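Local coordinates for protein flavodoxin (Fusobacterium nucleatum, PDB 6OHK) that transfers electrons by way of a bound flavin mononucleotide, probably as a donor to several redox enzymes, at residues A[98-103]-A[125-130]; A[145-148]-A[153-156]. The protein carries 1 engineered substitution. All blocks are in the same frame, centred on the assembly; numbering follows the deposited sequence. Where two conformers were deposited one is given.

Contact 1: residues A[98-103]-A[125-130]; sequences ESFCGG and DGYHYE. With FMN (flavin mononucleotide), chain B.
F100 extends its ring with CG opposite the backbone N (chi1 174°), and Y127 sends its own forward with CG beside its backbone N (chi1 -67°); the two side chains cross at about a right angle. This is the flavodoxin fold, where the loop between strand 84-90 and helix 103-113 holds the flavin. Next to it along the contact is the excursion after strand 117-118, consistent with the inserted loop of long-chain flavodoxins. The rings meet obliquely: F100 CE2 comes to 3.6 Å from Y127 CD1, with the planes at 43°. The outer part of F100 thus leans on one flank of the tyrosine. Y127 is also fixed by its OH, which bonds to the backbone O of A144, and by F140, whose ring meets it edge-to-face. C101 SG sits 3.7 Å above one face of F100, offset toward the rim of that ring. At the exposed end, E98 and E130 run close together while the backbone of E130 bonds to G97. Their carboxylates bring like charges near one another, E98 OE1 lying 4.5 Å from E130 OE2. A type II turn from S99 to G102 presents its backbone to the pyrimidine edge of the flavin. S99 O is gripped twice, by FMN N3 at 2.9 Å and, closing the turn, by G102 N at 3.1 Å. In one of the two modelled conformers of this serine, S99 OG also donates to FMN O4 at 2.9 Å. F100 occupies the corner between S99 and C101, so the turn that reads the cofactor also sends this ring back to the 125-130 loop. C101, at the turn position where a positive phi is expected, gives its N to FMN O2 at 3.0 Å.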
ATOM      1  N   GLU A  98      16.612  -7.890  -4.841  1.00 12.13           N
ATOM      2  CA  GLU A  98      16.999  -6.506  -4.602  1.00 12.76           C
ATOM      3  C   GLU A  98      15.863  -5.531  -4.857  1.00 13.10           C
ATOM      4  O   GLU A  98      16.088  -4.321  -4.762  1.00 15.96           O
ATOM      5  CB  GLU A  98      18.210  -6.067  -5.436  1.00 16.21           C
ATOM      6  CG  GLU A  98      19.418  -6.931  -5.201  1.00 21.28           C
ATOM      7  CD  GLU A  98      20.683  -6.342  -5.802  1.00 50.80           C
ATOM      8  OE1 GLU A  98      21.441  -7.099  -6.449  1.00 46.41           O
ATOM      9  OE2 GLU A  98      20.916  -5.125  -5.628  1.00 61.65           O
ATOM     10  N   SER A  99      14.644  -6.006  -5.125  1.00 10.96           N
ATOM     11  CA  SER A  99      13.561  -5.072  -5.464  0.72 10.79           C
ATOM     12  C   SER A  99      12.212  -5.559  -4.964  1.00  9.17           C
ATOM     13  O   SER A  99      11.178  -5.178  -5.525  1.00 10.34           O
ATOM     14  CB  SER A  99      13.522  -4.770  -6.951  0.72 10.82           C
ATOM     15  OG  SER A  99      13.277  -5.912  -7.743  0.72 10.86           O
ATOM     16  N   PHE A 100      12.190  -6.372  -3.935  1.00  9.31           N
ATOM     17  CA  PHE A 100      10.929  -6.920  -3.450  1.00  9.22           C
ATOM     18  C   PHE A 100      10.014  -5.817  -2.948  1.00  9.10           C
ATOM     19  O   PHE A 100      10.362  -5.059  -2.034  1.00  9.39           O
ATOM     20  CB  PHE A 100      11.214  -7.901  -2.320  1.00 10.15           C
ATOM     21  CG  PHE A 100       9.988  -8.429  -1.623  1.00  9.40           C
ATOM     22  CD1 PHE A 100       9.002  -9.112  -2.316  1.00 10.08           C
ATOM     23  CD2 PHE A 100       9.837  -8.295  -0.263  1.00  9.26           C
ATOM     24  CE1 PHE A 100       7.893  -9.615  -1.679  1.00 10.20           C
ATOM     25  CE2 PHE A 100       8.731  -8.784   0.372  1.00 10.47           C
ATOM     26  CZ  PHE A 100       7.770  -9.445  -0.330  1.00 10.03           C
ATOM     27  N   CYS A 101       8.812  -5.766  -3.514  1.00  9.12           N
ATOM     28  CA  CYS A 101       7.829  -4.746  -3.158  1.00  9.41           C
ATOM     29  C   CYS A 101       8.378  -3.336  -3.286  1.00  9.26           C
ATOM     30  O   CYS A 101       7.932  -2.415  -2.597  1.00 10.31           O
ATOM     31  CB  CYS A 101       7.208  -4.972  -1.767  1.00 10.88           C
ATOM     32  SG  CYS A 101       6.082  -6.351  -1.700  1.00 10.85           S
ATOM     33  N   GLY A 102       9.316  -3.126  -4.200  1.00  9.93           N
ATOM     34  CA  GLY A 102       9.934  -1.821  -4.340  1.00  9.86           C
ATOM     35  C   GLY A 102       8.993  -0.716  -4.733  1.00 10.38           C
ATOM     36  O   GLY A 102       9.292   0.462  -4.495  1.00 10.51           O
ATOM     37  N   GLY A 103       7.864  -1.045  -5.345  1.00 10.22           N
ATOM     38  CA  GLY A 103       6.989  -0.011  -5.862  1.00 11.31           C
ATOM     39  C   GLY A 103       6.451   0.911  -4.794  1.00 10.16           C
ATOM     40  O   GLY A 103       6.162   2.076  -5.065  1.00 11.23           O
ATOM     41  N   ASP A 125      10.913  -9.780   9.705  1.00 12.64           N
ATOM     42  CA  ASP A 125      11.035 -11.178  10.098  1.00 14.73           C
ATOM     43  C   ASP A 125      10.236 -12.073   9.157  1.00 13.94           C
ATOM     44  O   ASP A 125       9.082 -11.791   8.831  1.00 14.85           O
ATOM     45  CB  ASP A 125      10.499 -11.377  11.522  1.00 17.58           C
ATOM     46  CG  ASP A 125      11.375 -10.753  12.595  1.00 24.70           C
ATOM     47  OD1 ASP A 125      12.463 -10.243  12.275  1.00 25.28           O
ATOM     48  OD2 ASP A 125      10.942 -10.788  13.771  1.00 34.92           O
ATOM     49  N   GLY A 126      10.849 -13.177   8.739  1.00 14.04           N
ATOM     50  CA  GLY A 126      10.206 -14.154   7.886  1.00 15.79           C
ATOM     51  C   GLY A 126      10.276 -13.831   6.423  1.00 14.24           C
ATOM     52  O   GLY A 126       9.666 -14.540   5.621  1.00 17.26           O
ATOM     53  N   TYR A 127      10.977 -12.773   6.049  1.00 12.02           N
ATOM     54  CA  TYR A 127      11.207 -12.419   4.660  1.00 11.90           C
ATOM     55  C   TYR A 127      12.669 -12.634   4.317  1.00 13.52           C
ATOM     56  O   TYR A 127      13.550 -12.534   5.177  1.00 16.47           O
ATOM     57  CB  TYR A 127      10.874 -10.959   4.415  1.00 12.56           C
ATOM     58  CG  TYR A 127       9.432 -10.601   4.540  1.00 11.72           C
ATOM     59  CD1 TYR A 127       8.583 -10.680   3.447  1.00 11.86           C
ATOM     60  CD2 TYR A 127       8.909 -10.149   5.741  1.00 10.96           C
ATOM     61  CE1 TYR A 127       7.261 -10.296   3.555  1.00 11.58           C
ATOM     62  CE2 TYR A 127       7.597  -9.769   5.852  1.00 10.88           C
ATOM     63  CZ  TYR A 127       6.774  -9.839   4.772  1.00 10.60           C
ATOM     64  OH  TYR A 127       5.472  -9.430   4.951  1.00 11.86           O
ATOM     65  N   HIS A 128      12.924 -12.859   3.044  1.00 12.95           N
ATOM     66  CA  HIS A 128      14.271 -12.990   2.510  1.00 12.95           C
ATOM     67  C   HIS A 128      14.541 -11.819   1.592  1.00 13.24           C
ATOM     68  O   HIS A 128      13.734 -11.544   0.694  1.00 14.96           O
ATOM     69  CB  HIS A 128      14.419 -14.280   1.701  1.00 15.90           C
ATOM     70  CG  HIS A 128      15.827 -14.562   1.270  1.00 34.69           C
ATOM     71  ND1 HIS A 128      16.437 -13.884   0.236  1.00 36.85           N
ATOM     72  CD2 HIS A 128      16.748 -15.438   1.738  1.00 43.46           C
ATOM     73  CE1 HIS A 128      17.672 -14.326   0.086  1.00 31.37           C
ATOM     74  NE2 HIS A 128      17.883 -15.274   0.982  1.00 55.41           N
ATOM     75  N   TYR A 129      15.680 -11.157   1.755  1.00 12.72           N
ATOM     76  CA  TYR A 129      16.069 -10.132   0.812  1.00 13.03           C
ATOM     77  C   TYR A 129      17.583 -10.029   0.797  1.00 12.78           C
ATOM     78  O   TYR A 129      18.240 -10.262   1.821  1.00 16.31           O
ATOM     79  CB  TYR A 129      15.433  -8.764   1.074  1.00 12.31           C
ATOM     80  CG  TYR A 129      15.896  -8.049   2.341  1.00 13.53           C
ATOM     81  CD1 TYR A 129      15.323  -8.310   3.552  1.00 14.27           C
ATOM     82  CD2 TYR A 129      16.890  -7.093   2.285  1.00 16.31           C
ATOM     83  CE1 TYR A 129      15.739  -7.655   4.698  1.00 13.73           C
ATOM     84  CE2 TYR A 129      17.310  -6.420   3.412  1.00 15.39           C
ATOM     85  CZ  TYR A 129      16.709  -6.706   4.613  1.00 12.81           C
ATOM     86  OH  TYR A 129      17.164  -6.041   5.751  1.00 16.24           O
ATOM     87  N   GLU A 130      18.115  -9.680  -0.354  1.00 13.05           N
ATOM     88  CA  GLU A 130      19.539  -9.391  -0.505  1.00 13.40           C
ATOM     89  C   GLU A 130      19.793  -7.913  -0.256  1.00 15.27           C
ATOM     90  O   GLU A 130      20.658  -7.555   0.550  1.00 17.57           O
ATOM     91  CB  GLU A 130      20.025  -9.814  -1.893  1.00 16.17           C
ATOM     92  CG  GLU A 130      19.924 -11.340  -2.133  1.00 21.00           C
ATOM     93  CD  GLU A 130      19.997 -11.715  -3.610  1.00 49.07           C
ATOM     94  OE1 GLU A 130      19.343 -12.706  -4.009  1.00 51.75           O
ATOM     95  OE2 GLU A 130      20.700 -11.016  -4.372  1.00 55.82           O
TER
HETATM   96  N1  FMN B 201       8.027  -8.478  -7.666  1.00  9.33           N
HETATM   97  C2  FMN B 201       8.893  -7.739  -6.846  1.00 10.02           C
HETATM   98  O2  FMN B 201       8.853  -7.832  -5.664  1.00 10.44           O
HETATM   99  N3  FMN B 201       9.859  -6.890  -7.490  1.00 10.07           N
HETATM  100  C4  FMN B 201      10.004  -6.743  -8.843  1.00 10.98           C
HETATM  101  O4  FMN B 201      10.854  -5.984  -9.260  1.00 11.46           O
HETATM  102  C4A FMN B 201       9.129  -7.518  -9.651  1.00  9.96           C
HETATM  103  N5  FMN B 201       9.236  -7.421 -11.037  1.00 12.37           N
HETATM  104  C5A FMN B 201       8.375  -8.274 -11.784  1.00 11.08           C
HETATM  105  C6  FMN B 201       8.536  -8.313 -13.181  1.00 12.84           C
HETATM  106  C7  FMN B 201       7.711  -9.111 -13.947  1.00 13.43           C
HETATM  107  C7M FMN B 201       7.939  -8.996 -15.462  1.00 19.64           C
HETATM  108  C8  FMN B 201       6.793  -9.955 -13.338  1.00 12.81           C
HETATM  109  C8M FMN B 201       5.883 -10.785 -14.220  1.00 15.14           C
HETATM  110  C9  FMN B 201       6.637  -9.923 -11.954  1.00 11.64           C
HETATM  111  C9A FMN B 201       7.441  -9.114 -11.191  1.00  9.60           C
HETATM  112  N10 FMN B 201       7.266  -9.094  -9.749  1.00  9.23           N
HETATM  113  C10 FMN B 201       8.158  -8.336  -9.021  1.00  9.38           C
HETATM  114  C1' FMN B 201       6.267  -9.941  -9.101  1.00  9.92           C
HETATM  115  C2' FMN B 201       4.843  -9.316  -9.201  1.00  8.73           C
HETATM  116  O2' FMN B 201       4.775  -8.034  -8.603  1.00  9.39           O
HETATM  117  C3' FMN B 201       3.852 -10.229  -8.455  1.00  8.80           C
HETATM  118  O3' FMN B 201       3.749 -11.428  -9.196  1.00 10.43           O
HETATM  119  C4' FMN B 201       2.462  -9.654  -8.191  1.00  9.44           C
HETATM  120  O4' FMN B 201       1.751 -10.574  -7.369  1.00 10.72           O
HETATM  121  C5' FMN B 201       1.669  -9.392  -9.466  1.00  8.72           C
HETATM  122  O5' FMN B 201       0.488  -8.696  -9.102  1.00  9.05           O
HETATM  123  P   FMN B 201      -0.690  -8.484 -10.174  1.00  8.55           P
HETATM  124  O1P FMN B 201      -1.743  -7.738  -9.386  1.00  8.39           O
HETATM  125  O2P FMN B 201      -0.200  -7.717 -11.354  1.00  9.13           O
HETATM  126  O3P FMN B 201      -1.168  -9.880 -10.596  1.00  9.31           O

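Contact 2: residues A[145-148]-A[153-156]. With FMN (flavin mononucleotide), chain B.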
ATOM      1  N   LEU A 145       3.503  -8.207   0.716  1.00  9.49           N
ATOM      2  CA  LEU A 145       2.836  -9.472   0.472  1.00  9.85           C
ATOM      3  C   LEU A 145       3.542 -10.220  -0.645  1.00  9.97           C
ATOM      4  O   LEU A 145       4.065  -9.619  -1.588  1.00 10.57           O
ATOM      5  CB  LEU A 145       1.369  -9.270   0.128  1.00  9.71           C
ATOM      6  CG  LEU A 145       0.577  -8.551   1.223  1.00  9.55           C
ATOM      7  CD1 LEU A 145      -0.820  -8.257   0.748  1.00 11.24           C
ATOM      8  CD2 LEU A 145       0.545  -9.352   2.506  1.00 11.07           C
ATOM      9  N   ASP A 146       3.550 -11.552  -0.539  1.00  9.76           N
ATOM     10  CA  ASP A 146       4.162 -12.393  -1.571  1.00 10.42           C
ATOM     11  C   ASP A 146       3.205 -13.553  -1.788  1.00 10.60           C
ATOM     12  O   ASP A 146       3.209 -14.528  -1.048  1.00 10.93           O
ATOM     13  CB  ASP A 146       5.544 -12.865  -1.142  1.00 10.12           C
ATOM     14  CG  ASP A 146       6.255 -13.672  -2.208  1.00 10.56           C
ATOM     15  OD1 ASP A 146       5.583 -14.220  -3.102  1.00 10.97           O
ATOM     16  OD2 ASP A 146       7.516 -13.751  -2.122  1.00 11.28           O
ATOM     17  N   GLU A 147       2.347 -13.416  -2.783  1.00 10.74           N
ATOM     18  CA  GLU A 147       1.362 -14.444  -3.092  1.00 11.01           C
ATOM     19  C   GLU A 147       1.966 -15.611  -3.840  1.00 12.18           C
ATOM     20  O   GLU A 147       1.358 -16.689  -3.883  1.00 14.78           O
ATOM     21  CB  GLU A 147       0.210 -13.822  -3.906  1.00 13.21           C
ATOM     22  CG  GLU A 147      -0.765 -13.051  -3.073  1.00 16.32           C
ATOM     23  CD  GLU A 147      -1.667 -14.012  -2.311  1.00 15.90           C
ATOM     24  OE1 GLU A 147      -2.293 -14.911  -2.936  1.00 25.63           O
ATOM     25  OE2 GLU A 147      -1.709 -13.957  -1.081  1.00 17.45           O
ATOM     26  N   GLU A 148       3.124 -15.428  -4.459  1.00 11.87           N
ATOM     27  CA  GLU A 148       3.756 -16.525  -5.178  1.00 11.82           C
ATOM     28  C   GLU A 148       4.382 -17.515  -4.210  1.00 13.33           C
ATOM     29  O   GLU A 148       4.309 -18.737  -4.432  1.00 16.44           O
ATOM     30  CB  GLU A 148       4.788 -15.968  -6.150  1.00 13.70           C
ATOM     31  CG  GLU A 148       4.132 -15.106  -7.272  1.00 18.06           C
ATOM     32  CD  GLU A 148       5.130 -14.687  -8.322  1.00 16.09           C
ATOM     33  OE1 GLU A 148       5.753 -15.584  -8.919  1.00 19.18           O
ATOM     34  OE2 GLU A 148       5.322 -13.476  -8.533  1.00 18.71           O
ATOM     35  N   LEU A 153       0.365 -16.886   4.283  1.00 13.33           N
ATOM     36  CA  LEU A 153       0.585 -15.861   5.286  1.00 14.14           C
ATOM     37  C   LEU A 153      -0.220 -14.603   5.019  1.00 12.30           C
ATOM     38  O   LEU A 153      -0.331 -13.763   5.909  1.00 13.21           O
ATOM     39  CB  LEU A 153       2.070 -15.504   5.325  1.00 12.52           C
ATOM     40  CG  LEU A 153       3.015 -16.653   5.666  1.00 15.60           C
ATOM     41  CD1 LEU A 153       4.446 -16.193   5.834  1.00 16.90           C
ATOM     42  CD2 LEU A 153       2.575 -17.427   6.912  1.00 23.15           C
ATOM     43  N   THR A 154      -0.805 -14.470   3.850  1.00 12.67           N
ATOM     44  CA  THR A 154      -1.434 -13.203   3.485  1.00 13.25           C
ATOM     45  C   THR A 154      -2.599 -12.860   4.376  1.00 14.93           C
ATOM     46  O   THR A 154      -2.682 -11.697   4.822  1.00 13.49           O
ATOM     47  CB  THR A 154      -1.809 -13.236   2.009  1.00 12.87           C
ATOM     48  OG1 THR A 154      -0.597 -13.159   1.246  1.00 13.41           O
ATOM     49  CG2 THR A 154      -2.726 -12.073   1.639  1.00 14.58           C
ATOM     50  N   PRO A 155      -3.540 -13.761   4.657  1.00 13.62           N
ATOM     51  CA  PRO A 155      -4.691 -13.328   5.472  1.00 15.59           C
ATOM     52  C   PRO A 155      -4.305 -12.769   6.825  1.00 16.48           C
ATOM     53  O   PRO A 155      -4.845 -11.724   7.235  1.00 15.55           O
ATOM     54  CB  PRO A 155      -5.539 -14.602   5.585  1.00 18.27           C
ATOM     55  CG  PRO A 155      -5.198 -15.365   4.350  1.00 20.06           C
ATOM     56  CD  PRO A 155      -3.750 -15.093   4.064  1.00 16.22           C
ATOM     57  N   LYS A 156      -3.418 -13.425   7.569  1.00 14.90           N
ATOM     58  CA  LYS A 156      -3.008 -12.894   8.864  1.00 15.67           C
ATOM     59  C   LYS A 156      -2.203 -11.614   8.704  1.00 13.28           C
ATOM     60  O   LYS A 156      -2.337 -10.668   9.503  1.00 13.63           O
ATOM     61  CB  LYS A 156      -2.211 -13.934   9.651  1.00 19.53           C
ATOM     62  CG  LYS A 156      -1.638 -13.411  10.960  1.00 24.46           C
ATOM     63  CD  LYS A 156      -0.950 -14.515  11.744  1.00 33.43           C
ATOM     64  CE  LYS A 156      -1.185 -14.360  13.236  1.00 43.79           C
ATOM     65  NZ  LYS A 156      -0.695 -13.057  13.758  1.00 33.47           N
TER
HETATM   66  N1  FMN B 201       8.027  -8.478  -7.666  1.00  9.33           N
HETATM   67  C2  FMN B 201       8.893  -7.739  -6.846  1.00 10.02           C
HETATM   68  O2  FMN B 201       8.853  -7.832  -5.664  1.00 10.44           O
HETATM   69  N3  FMN B 201       9.859  -6.890  -7.490  1.00 10.07           N
HETATM   70  C4  FMN B 201      10.004  -6.743  -8.843  1.00 10.98           C
HETATM   71  O4  FMN B 201      10.854  -5.984  -9.260  1.00 11.46           O
HETATM   72  C4A FMN B 201       9.129  -7.518  -9.651  1.00  9.96           C
HETATM   73  N5  FMN B 201       9.236  -7.421 -11.037  1.00 12.37           N
HETATM   74  C5A FMN B 201       8.375  -8.274 -11.784  1.00 11.08           C
HETATM   75  C6  FMN B 201       8.536  -8.313 -13.181  1.00 12.84           C
HETATM   76  C7  FMN B 201       7.711  -9.111 -13.947  1.00 13.43           C
HETATM   77  C7M FMN B 201       7.939  -8.996 -15.462  1.00 19.64           C
HETATM   78  C8  FMN B 201       6.793  -9.955 -13.338  1.00 12.81           C
HETATM   79  C8M FMN B 201       5.883 -10.785 -14.220  1.00 15.14           C
HETATM   80  C9  FMN B 201       6.637  -9.923 -11.954  1.00 11.64           C
HETATM   81  C9A FMN B 201       7.441  -9.114 -11.191  1.00  9.60           C
HETATM   82  N10 FMN B 201       7.266  -9.094  -9.749  1.00  9.23           N
HETATM   83  C10 FMN B 201       8.158  -8.336  -9.021  1.00  9.38           C
HETATM   84  C1' FMN B 201       6.267  -9.941  -9.101  1.00  9.92           C
HETATM   85  C2' FMN B 201       4.843  -9.316  -9.201  1.00  8.73           C
HETATM   86  O2' FMN B 201       4.775  -8.034  -8.603  1.00  9.39           O
HETATM   87  C3' FMN B 201       3.852 -10.229  -8.455  1.00  8.80           C
HETATM   88  O3' FMN B 201       3.749 -11.428  -9.196  1.00 10.43           O
HETATM   89  C4' FMN B 201       2.462  -9.654  -8.191  1.00  9.44           C
HETATM   90  O4' FMN B 201       1.751 -10.574  -7.369  1.00 10.72           O
HETATM   91  C5' FMN B 201       1.669  -9.392  -9.466  1.00  8.72           C
HETATM   92  O5' FMN B 201       0.488  -8.696  -9.102  1.00  9.05           O
HETATM   93  P   FMN B 201      -0.690  -8.484 -10.174  1.00  8.55           P
HETATM   94  O1P FMN B 201      -1.743  -7.738  -9.386  1.00  8.39           O
HETATM   95  O2P FMN B 201      -0.200  -7.717 -11.354  1.00  9.13           O
HETATM   96  O3P FMN B 201      -1.168  -9.880 -10.596  1.00  9.31           O
HETATM   97  O   HOH W   1       2.126 -12.985   1.757  1.00 11.51           O
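T154 OG1 is the atom that two partners grip: it donates to E147 OE2 at 2.7 Å. The same OG1 accepts from a water, whose O is 2.8 Å away. The setting is the last beta-alpha connection of the flavodoxin fold, where strand 139-145 runs out at its C-terminal end and the chain swings round into helix 154-166. The water carries the link further, accepting from D146 N at 3.1 Å, so the threonine hydroxyl is joined to the loop both through a carboxylate and through a backbone amide. With chi1 at -72°, T154 holds OG1 beside its own backbone N, turned to the loop. E147 gets there by folding: a bend at chi2 (-76°) brings the carboxylate back across the threonine, and OE2 receives the proton on its anti lone pair, the one away from OE1. E147 OE2 also packs against the threonine carbons, 3.2 Å from T154 CB. Accepting this bond would probably favour the charged form of the glutamate. L145 crosses T154 at about a right angle, its CD2 4.2 Å from T154 OG1; R157 and I158 of the same helix also touch the leucine. Helix 17-28 also packs here, with T17 against E147 and I21 and E24 against T154. D146 is held by its own carboxylate, OD2 taking a bond from Q93 NE2 and OD1 one from N149 N. Two residues on from D146, the loop reaches the cofactor: E148, its chain extended beyond CG, accepts at OE2 the hydroxyl of the ribityl chain, FMN O3', at 2.7 Å.

After the first strands and helices of the fold, the chain leaves strand 84-90 and forms the flavin loop 98-103, then runs through helix 103-113 and strand 117-118 before 125-130 returns to close contact 1. Only after that does strand 139-145, parallel neighbour of 84-90 in the sheet, lead into contact 2, a short loop closed by the start of helix 154-166. The two are therefore in series, neither enclosing the other. They nonetheless touch: F100 CE1 and C101 SG each lie 3.8 Å from L145 O. Both reach FMN, contact 1 at the isoalloxazine and contact 2 at the ribityl chain, so the 125-130 loop and the start of helix 154-166 are each joined to a loop that binds FMN.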